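Local coordinates for protein ABC transporter (Caldanaerobius, PDB 4G68) that probably captures xylan-derived xylo-oligosaccharides outside the cell and delivers them to an ABC transporter for uptake, at residues A[231-236]-A[338-343]. Numbering follows the deposited sequence.
Sequences YDMIAL and EYIGGT
In this periplasmic-binding-protein fold, helix 225-239 packs against the chain entering strand 341-349, with Ile340 set between Met233 and Leu236. The contact is buried and mostly apolar, with aliphatic groups laid against backbone atoms and one carboxylate oxygen. Ile340 suits its place because its CG1 arm is long enough to reach the helix backbone: Ile340 CG1 lies 4.0 Å from Met233 N, and Ile340 CD1, at the end of the arm, comes 3.9 Å from Asp232 O. The side chains of Met233 and Ile340 run alongside one another in opposite senses. Bends at chi2 (66°) and chi3 (62°) curl the selenomethionine chain, a fit that suits a long, flexible residue. Its methyl, Met233 CE, thereby comes 4.1 Å from Ile340 CG1.

Leu236 meets the strand side with both methyls. With CG anti to the backbone N (chi1 -179°), its branch extends from the helix. Leu236 CD2 rests 3.6 Å from Tyr339 C, and also touches Ile340 CD1 at 3.9 Å. Leu236 CD1 lies 3.7 Å from Glu338 OE1. The Glu338 chain slants across the leucine, with Glu338 CB 3.9 Å from Leu236 CD2, and its OE1 accepts weak hydrogen bonds from the backbone N atoms of Asp335 and Val241. Cut back to an alanine, Leu236 would probably open a gap beside Ile340 CD1 and deprive the aliphatic part of Glu338 of its apolar neighbour.

Asp232 adds its CB to the packing, but its carboxylate serves other partners: OD1 is hydrogen-bonded to His428 NE2 and OD2 to Trp416 N. These bonds satisfy a buried acid whose side chain lies about 7 Å from a bound beta-D-xylopyranose. The whole is helix-on-sheet packing within the two-lobed fold of extracellular solute-binding proteins, a helix resting on the chain that leads into a sheet strand.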
# COMPACT_ATOMS: atom_id res chain seq x y z
N TYR A 231 -9.12 9.09 1.89
CA TYR A 231 -10.23 9.06 2.87
C TYR A 231 -9.69 8.36 4.16
O TYR A 231 -9.84 8.86 5.29
CB TYR A 231 -11.46 8.30 2.33
CG TYR A 231 -12.46 8.22 3.44
CD1 TYR A 231 -13.40 9.24 3.58
CD2 TYR A 231 -12.46 7.18 4.35
CE1 TYR A 231 -14.29 9.25 4.65
CE2 TYR A 231 -13.37 7.15 5.43
CZ TYR A 231 -14.26 8.20 5.55
OH TYR A 231 -15.10 8.22 6.61
N ASP A 232 -9.06 7.19 4.00
CA ASP A 232 -8.74 6.37 5.19
C ASP A 232 -7.79 7.17 6.07
O ASP A 232 -7.91 7.13 7.32
CB ASP A 232 -8.08 5.04 4.78
CG ASP A 232 -9.01 4.12 4.01
OD1 ASP A 232 -10.22 4.38 3.89
OD2 ASP A 232 -8.51 3.13 3.50
N MSE A 233 -6.84 7.91 5.47
CA MSE A 233 -5.95 8.82 6.28
C MSE A 233 -6.68 9.90 6.92
O MSE A 233 -6.40 10.17 8.09
CB MSE A 233 -4.75 9.36 5.45
CG MSE A 233 -4.12 10.60 6.14
SE MSE A 233 -3.30 10.07 7.85
CE MSE A 233 -2.17 8.95 6.74
N ILE A 234 -7.54 10.53 6.20
CA ILE A 234 -8.24 11.66 6.83
C ILE A 234 -9.11 11.10 8.01
O ILE A 234 -9.21 11.73 9.12
CB ILE A 234 -9.11 12.38 5.78
CG1 ILE A 234 -8.23 13.11 4.75
CG2 ILE A 234 -9.98 13.45 6.45
CD1 ILE A 234 -9.07 13.62 3.57
N ALA A 235 -9.77 9.96 7.80
CA ALA A 235 -10.54 9.33 8.90
C ALA A 235 -9.66 8.97 10.09
O ALA A 235 -10.11 9.02 11.24
CB ALA A 235 -11.25 8.06 8.42
N LEU A 236 -8.43 8.56 9.84
CA LEU A 236 -7.50 8.25 10.89
C LEU A 236 -7.11 9.51 11.71
O LEU A 236 -7.13 9.51 12.92
CB LEU A 236 -6.28 7.56 10.27
CG LEU A 236 -5.15 7.11 11.24
CD1 LEU A 236 -5.69 6.11 12.18
CD2 LEU A 236 -4.00 6.54 10.44
N GLU A 338 0.21 8.65 13.67
CA GLU A 338 -0.45 7.43 13.19
C GLU A 338 -0.33 7.37 11.69
O GLU A 338 -0.40 8.41 11.00
CB GLU A 338 -1.94 7.33 13.66
CG GLU A 338 -2.12 7.42 15.18
CD GLU A 338 -3.60 7.43 15.67
OE1 GLU A 338 -4.44 8.02 15.09
OE2 GLU A 338 -3.92 6.88 16.75
N TYR A 339 -0.17 6.18 11.15
CA TYR A 339 -0.20 6.07 9.68
C TYR A 339 -1.07 4.92 9.14
O TYR A 339 -1.39 3.96 9.85
CB TYR A 339 1.22 6.10 9.08
CG TYR A 339 2.03 4.88 9.43
CD1 TYR A 339 2.79 4.86 10.63
CD2 TYR A 339 2.00 3.72 8.62
CE1 TYR A 339 3.57 3.74 10.95
CE2 TYR A 339 2.80 2.62 8.91
CZ TYR A 339 3.52 2.60 10.13
OH TYR A 339 4.28 1.50 10.45
N ILE A 340 -1.42 5.02 7.86
CA ILE A 340 -2.06 3.90 7.13
C ILE A 340 -0.93 3.01 6.59
O ILE A 340 -0.05 3.47 5.86
CB ILE A 340 -2.90 4.44 5.96
CG1 ILE A 340 -4.07 5.28 6.51
CG2 ILE A 340 -3.41 3.29 5.01
CD1 ILE A 340 -5.09 4.43 7.29
N GLY A 341 -0.93 1.76 7.04
CA GLY A 341 0.02 0.80 6.55
C GLY A 341 0.12 -0.39 7.50
O GLY A 341 -0.84 -0.75 8.19
N GLY A 342 1.31 -0.97 7.55
CA GLY A 342 1.60 -2.12 8.46
C GLY A 342 2.30 -3.18 7.61
O GLY A 342 2.58 -2.99 6.43
N THR A 343 2.60 -4.33 8.23
CA THR A 343 3.33 -5.37 7.46
C THR A 343 2.32 -6.18 6.75
O THR A 343 1.69 -7.02 7.35
CB THR A 343 4.22 -6.24 8.40
OG1 THR A 343 5.19 -5.36 9.02
CG2 THR A 343 5.04 -7.24 7.54